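Local atomic coordinates of lipoprotein (Bacillus anthracis, PDB entry 4JG9), a protein that is of unknown function but is probably a lipid-anchored surface lipoprotein with an all-beta domain of the DUF4871 family. Residues 69-74 with 167-172; 75-80 with 88-93. One frame throughout, in Å; residues are numbered along the deposited sequence.

How the contacts relate
The chain has no helix and folds around two antiparallel sheets. Contact 1 brings the turn after strand 66-69 of the first against strand 164-173 of the second; contact 2 pairs strands 75-78 and 88-94 as a hairpin within the first sheet and faces the second through Ile75 and Trp92. Along the chain 69-74 runs straight into 75-80, then come 88-93 and, much later, 167-172, so contact 1 spans contact 2. Their centres lie about 10 Å apart. Lys69 O is 2.7 Å from Met77 N, a probable hydrogen bond between neighbouring strands, and Phe169 CZ packs 3.8 Å from Trp92 CH2. Phe169 and Trp92 thus link the contacts through side chains packed between the sheets.

Contact 1 of 2, residues 69-74 with 167-172; sequences KGIEEK and DQFVIT
Lys69 meets Phe169 through its backbone: its carbonyl O lies 3.8 Å from Phe169 CZ, approaching the ring obliquely, while the amino group runs off to Thr58 O and Ser60 OG. At Gly70 the chain turns a corner. Its CA sits over the centre of the Phe169 ring, 3.6 Å from the centroid and 6° off the normal, a CH-pi contact. Phe169 CG is held between its own backbone N and carbonyl carbon (chi1 64°), which stands the ring up beneath the glycine. Ile71 points at strand 164-173; its CD1 slides past Phe169 CB at 3.8 Å and reaches Gln168 O at 3.5 Å, and CG1 lies beside the Asp167 carboxylate. Beyond the turn, Lys74 crosses Asp167 at about a right angle, bending at chi3 (71°) to bring NZ 3.1 Å from OD2 in a salt bridge, from above the carboxylate plane. Gln168 N gives its N-H to Asp167 OD1 at 2.7 Å, so both oxygens are engaged. The chemistry therefore grades from a buried aromatic-glycine contact to a partly exposed ion pair, where Tyr166 gives Lys74 a cation-pi partner and probably steadies its charge further.

Contact 2 of 2, residues 75-80 with 88-93; sequences IAMADS and NEIMWY
Selenomethionine Met77 lies across the indole of Trp92, its CB over one face of the five-membered ring, 3.9 Å from the centroid and 10° off the normal. The selenium is farther out and oblique: Met77 SE is 5.0 Å from the centroid of the six-membered ring of Trp92, a Met-aromatic contact. The two residues form the non-hydrogen-bonded pair of an antiparallel beta hairpin, strands 75-78 and 88-94. Next to them, Ala76 and Tyr93 are the hydrogen-bonded pair: Tyr93 N gives to Ala76 O at 2.7 Å, and Ala76 N gives back to Tyr93 O. Ala78 N then reaches Met91 O at 2.9 Å.

On the Trp92 side, which Leu157 and Ile159 of the second sheet cover, Ile75 extends its CG1 away from the backbone N (chi1 -167°) and meets the indole edge, Ile75 CD1 lying 3.9 Å from Trp92 CE3. Met77 bends at chi3, carrying CE to within 3.8 Å of Ile90 CD1. On the other face the Tyr93 ring lies against its neighbours edge-on, with Ala76 O and Ala78 N near its plane, while CE of selenomethionine Met91 rests over one of its faces. Beyond the end of strand 75-78, side chains continue the link: Asn88 ND2 donates to Ser80 OG at 3.3 Å, with the hydroxyl oxygen lying exactly in the plane of the amide.

Contact 1 of 2, residues 69-74 with 167-172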
loop_
_atom_site.group_PDB
_atom_site.type_symbol
_atom_site.label_atom_id
_atom_site.label_comp_id
_atom_site.label_asym_id
_atom_site.label_seq_id
_atom_site.Cartn_x
_atom_site.Cartn_y
_atom_site.Cartn_z
ATOM N N LYS A 69 11.491 -17.497 14.295
ATOM C CA LYS A 69 12.375 -16.488 13.736
ATOM C C LYS A 69 11.968 -15.097 14.174
ATOM O O LYS A 69 10.810 -14.724 14.081
ATOM C CB LYS A 69 12.431 -16.568 12.217
ATOM C CG LYS A 69 13.514 -17.489 11.710
ATOM C CD LYS A 69 13.873 -17.188 10.273
ATOM C CE LYS A 69 14.790 -18.259 9.714
ATOM N NZ LYS A 69 16.038 -18.393 10.502
ATOM N N GLY A 70 12.930 -14.324 14.647
ATOM C CA GLY A 70 12.661 -12.970 15.076
ATOM C C GLY A 70 13.534 -12.583 16.243
ATOM O O GLY A 70 14.667 -13.023 16.346
ATOM N N ILE A 71 12.991 -11.754 17.123
ATOM C CA ILE A 71 13.723 -11.243 18.267
ATOM C C ILE A 71 13.274 -11.980 19.513
ATOM O O ILE A 71 12.095 -11.938 19.879
ATOM C CB ILE A 71 13.474 -9.734 18.466
ATOM C CG1 ILE A 71 13.461 -9.001 17.113
ATOM C CG2 ILE A 71 14.502 -9.152 19.422
ATOM C CD1 ILE A 71 14.775 -9.117 16.339
ATOM N N GLU A 72 14.217 -12.649 20.164
ATOM C CA GLU A 72 13.917 -13.435 21.356
ATOM C C GLU A 72 13.333 -12.559 22.450
ATOM O O GLU A 72 13.788 -11.431 22.661
ATOM C CB GLU A 72 15.174 -14.156 21.848
ATOM C CG GLU A 72 15.589 -15.311 20.956
ATOM C CD GLU A 72 16.770 -16.109 21.506
ATOM O OE1 GLU A 72 16.659 -16.674 22.623
ATOM O OE2 GLU A 72 17.804 -16.188 20.799
ATOM N N GLU A 73 12.289 -13.060 23.091
ATOM C CA GLU A 73 11.665 -12.397 24.224
ATOM C C GLU A 73 10.867 -11.171 23.812
ATOM O O GLU A 73 10.429 -10.405 24.654
ATOM C CB GLU A 73 12.704 -12.033 25.287
ATOM C CG GLU A 73 13.245 -13.227 26.054
ATOM C CD GLU A 73 14.241 -12.846 27.133
ATOM O OE1 GLU A 73 14.242 -11.678 27.569
ATOM O OE2 GLU A 73 15.021 -13.721 27.555
ATOM N N LYS A 74 10.690 -10.981 22.514
ATOM C CA LYS A 74 9.915 -9.852 22.029
ATOM C C LYS A 74 8.859 -10.282 21.032
ATOM O O LYS A 74 7.713 -10.501 21.389
ATOM C CB LYS A 74 10.830 -8.796 21.424
ATOM C CG LYS A 74 11.781 -8.186 22.434
ATOM C CD LYS A 74 12.431 -6.924 21.905
ATOM C CE LYS A 74 11.438 -5.783 21.824
ATOM N NZ LYS A 74 12.085 -4.542 21.325
ATOM N N ASP A 167 10.189 -3.083 16.573
ATOM C CA ASP A 167 11.433 -3.747 16.245
ATOM C C ASP A 167 11.501 -4.075 14.759
ATOM O O ASP A 167 10.627 -3.683 13.975
ATOM C CB ASP A 167 11.608 -5.013 17.084
ATOM C CG ASP A 167 13.055 -5.208 17.534
ATOM O OD1 ASP A 167 13.958 -4.865 16.733
ATOM O OD2 ASP A 167 13.290 -5.655 18.691
ATOM N N GLN A 168 12.547 -4.797 14.378
ATOM C CA GLN A 168 12.742 -5.198 12.994
ATOM C C GLN A 168 13.568 -6.480 12.933
ATOM O O GLN A 168 14.346 -6.759 13.841
ATOM C CB GLN A 168 13.450 -4.083 12.223
ATOM C CG GLN A 168 14.933 -3.952 12.537
ATOM C CD GLN A 168 15.561 -2.694 11.951
ATOM O OE1 GLN A 168 16.705 -2.368 12.261
ATOM N NE2 GLN A 168 14.804 -1.960 11.137
ATOM N N PHE A 169 13.382 -7.275 11.887
ATOM C CA PHE A 169 14.286 -8.394 11.639
ATOM C C PHE A 169 14.262 -8.824 10.178
ATOM O O PHE A 169 13.364 -8.446 9.429
ATOM C CB PHE A 169 14.053 -9.572 12.611
ATOM C CG PHE A 169 12.711 -10.221 12.484
ATOM C CD1 PHE A 169 12.515 -11.292 11.624
ATOM C CD2 PHE A 169 11.650 -9.783 13.244
ATOM C CE1 PHE A 169 11.273 -11.900 11.508
ATOM C CE2 PHE A 169 10.400 -10.380 13.129
ATOM C CZ PHE A 169 10.214 -11.440 12.260
ATOM N N VAL A 170 15.270 -9.588 9.776
ATOM C CA VAL A 170 15.449 -9.953 8.380
ATOM C C VAL A 170 15.045 -11.397 8.119
ATOM O O VAL A 170 15.381 -12.297 8.887
ATOM C CB VAL A 170 16.916 -9.719 7.942
ATOM C CG1 VAL A 170 17.173 -10.284 6.564
ATOM C CG2 VAL A 170 17.235 -8.234 7.967
ATOM N N ILE A 171 14.325 -11.622 7.027
ATOM C CA ILE A 171 13.920 -12.970 6.654
ATOM C C ILE A 171 14.373 -13.248 5.236
ATOM O O ILE A 171 14.783 -12.332 4.521
ATOM C CB ILE A 171 12.385 -13.160 6.770
ATOM C CG1 ILE A 171 11.653 -12.157 5.879
ATOM C CG2 ILE A 171 11.926 -12.961 8.210
ATOM C CD1 ILE A 171 10.861 -12.793 4.810
ATOM N N THR A 172 14.320 -14.514 4.838
ATOM C CA THR A 172 14.704 -14.915 3.491
ATOM C C THR A 172 13.486 -15.386 2.721
ATOM O O THR A 172 12.698 -16.185 3.222
ATOM C CB THR A 172 15.701 -16.073 3.516
ATOM O OG1 THR A 172 16.825 -15.715 4.324
ATOM C CG2 THR A 172 16.165 -16.408 2.109
#

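Contact 2 of 2, residues 75-80 with 88-93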
loop_
_atom_site.group_PDB
_atom_site.type_symbol
_atom_site.label_atom_id
_atom_site.label_comp_id
_atom_site.label_asym_id
_atom_site.label_seq_id
_atom_site.Cartn_x
_atom_site.Cartn_y
_atom_site.Cartn_z
ATOM N N ILE A 75 9.258 -10.404 19.777
ATOM C CA ILE A 75 8.347 -10.837 18.741
ATOM C C ILE A 75 9.037 -11.778 17.765
ATOM O O ILE A 75 10.195 -11.601 17.441
ATOM C CB ILE A 75 7.739 -9.628 18.009
ATOM C CG1 ILE A 75 6.549 -10.054 17.154
ATOM C CG2 ILE A 75 8.791 -8.913 17.183
ATOM C CD1 ILE A 75 5.694 -8.900 16.694
ATOM N N ALA A 76 8.309 -12.773 17.288
ATOM C CA ALA A 76 8.855 -13.727 16.340
ATOM C C ALA A 76 7.744 -14.360 15.525
ATOM O O ALA A 76 6.571 -14.286 15.906
ATOM C CB ALA A 76 9.658 -14.801 17.075
HETATM N N MSE A 77 8.115 -14.971 14.401
HETATM C CA MSE A 77 7.172 -15.754 13.613
HETATM C C MSE A 77 7.613 -17.207 13.594
HETATM O O MSE A 77 8.773 -17.514 13.883
HETATM C CB MSE A 77 7.070 -15.223 12.189
HETATM C CG MSE A 77 8.415 -15.085 11.496
HETATM SE SE MSE A 77 8.256 -14.577 9.590
HETATM C CE MSE A 77 8.453 -16.390 8.909
ATOM N N ALA A 78 6.689 -18.105 13.267
ATOM C CA ALA A 78 7.047 -19.504 13.114
ATOM C C ALA A 78 8.104 -19.622 12.025
ATOM O O ALA A 78 8.022 -18.948 10.985
ATOM C CB ALA A 78 5.825 -20.327 12.757
ATOM N N ASP A 79 9.097 -20.475 12.256
ATOM C CA ASP A 79 10.130 -20.676 11.261
ATOM C C ASP A 79 9.521 -21.470 10.120
ATOM O O ASP A 79 9.626 -22.690 10.063
ATOM C CB ASP A 79 11.335 -21.404 11.824
ATOM C CG ASP A 79 12.525 -21.352 10.878
ATOM O OD1 ASP A 79 12.348 -20.911 9.716
ATOM O OD2 ASP A 79 13.625 -21.781 11.282
ATOM N N SER A 80 8.857 -20.769 9.220
ATOM C CA SER A 80 8.222 -21.433 8.102
ATOM C C SER A 80 8.847 -20.920 6.807
ATOM O O SER A 80 9.223 -19.753 6.720
ATOM C CB SER A 80 6.724 -21.144 8.134
ATOM O OG SER A 80 6.070 -21.770 7.049
ATOM N N ASN A 88 1.270 -17.226 2.308
ATOM C CA ASN A 88 1.485 -18.228 3.344
ATOM C C ASN A 88 0.986 -17.699 4.678
ATOM O O ASN A 88 1.357 -16.595 5.104
ATOM C CB ASN A 88 2.968 -18.609 3.429
ATOM C CG ASN A 88 3.239 -19.752 4.419
ATOM O OD1 ASN A 88 2.367 -20.584 4.697
ATOM N ND2 ASN A 88 4.476 -19.812 4.924
ATOM N N GLU A 89 0.103 -18.460 5.318
ATOM C CA GLU A 89 -0.380 -18.062 6.628
ATOM C C GLU A 89 0.693 -18.442 7.639
ATOM O O GLU A 89 1.028 -19.619 7.790
ATOM C CB GLU A 89 -1.710 -18.738 6.956
ATOM C CG GLU A 89 -2.328 -18.281 8.276
ATOM C CD GLU A 89 -3.637 -18.996 8.603
ATOM O OE1 GLU A 89 -3.613 -20.232 8.802
ATOM O OE2 GLU A 89 -4.690 -18.320 8.660
ATOM N N ILE A 90 1.250 -17.450 8.320
ATOM C CA ILE A 90 2.308 -17.746 9.268
ATOM C C ILE A 90 1.949 -17.268 10.659
ATOM O O ILE A 90 1.505 -16.139 10.857
ATOM C CB ILE A 90 3.649 -17.143 8.814
ATOM C CG1 ILE A 90 4.042 -17.786 7.481
ATOM C CG2 ILE A 90 4.730 -17.396 9.865
ATOM C CD1 ILE A 90 5.335 -17.316 6.877
HETATM N N MSE A 91 2.114 -18.155 11.628
HETATM C CA MSE A 91 1.781 -17.806 12.987
HETATM C C MSE A 91 2.812 -16.845 13.586
HETATM O O MSE A 91 4.027 -17.079 13.523
HETATM C CB MSE A 91 1.597 -19.070 13.824
HETATM C CG MSE A 91 0.120 -19.514 13.901
HETATM SE SE MSE A 91 -0.804 -18.416 15.238
HETATM C CE MSE A 91 0.766 -18.334 16.377
ATOM N N TRP A 92 2.320 -15.739 14.135
ATOM C CA TRP A 92 3.187 -14.782 14.808
ATOM C C TRP A 92 3.037 -14.915 16.316
ATOM O O TRP A 92 1.955 -15.253 16.811
ATOM C CB TRP A 92 2.883 -13.364 14.352
ATOM C CG TRP A 92 3.528 -13.052 13.052
ATOM C CD1 TRP A 92 3.239 -13.616 11.837
ATOM C CD2 TRP A 92 4.572 -12.103 12.817
ATOM N NE1 TRP A 92 4.049 -13.084 10.862
ATOM C CE2 TRP A 92 4.872 -12.146 11.432
ATOM C CE3 TRP A 92 5.284 -11.220 13.636
ATOM C CZ2 TRP A 92 5.852 -11.339 10.849
ATOM C CZ3 TRP A 92 6.264 -10.414 13.052
ATOM C CH2 TRP A 92 6.534 -10.482 11.671
ATOM N N TYR A 93 4.129 -14.663 17.036
ATOM C CA TYR A 93 4.159 -14.855 18.481
ATOM C C TYR A 93 4.631 -13.600 19.199
ATOM O O TYR A 93 5.694 -13.043 18.869
ATOM C CB TYR A 93 5.085 -16.025 18.837
ATOM C CG TYR A 93 4.649 -17.356 18.276
ATOM C CD1 TYR A 93 5.008 -17.740 16.990
ATOM C CD2 TYR A 93 3.895 -18.242 19.037
ATOM C CE1 TYR A 93 4.619 -18.973 16.473
ATOM C CE2 TYR A 93 3.499 -19.471 18.530
ATOM C CZ TYR A 93 3.867 -19.834 17.249
ATOM O OH TYR A 93 3.480 -21.053 16.732
#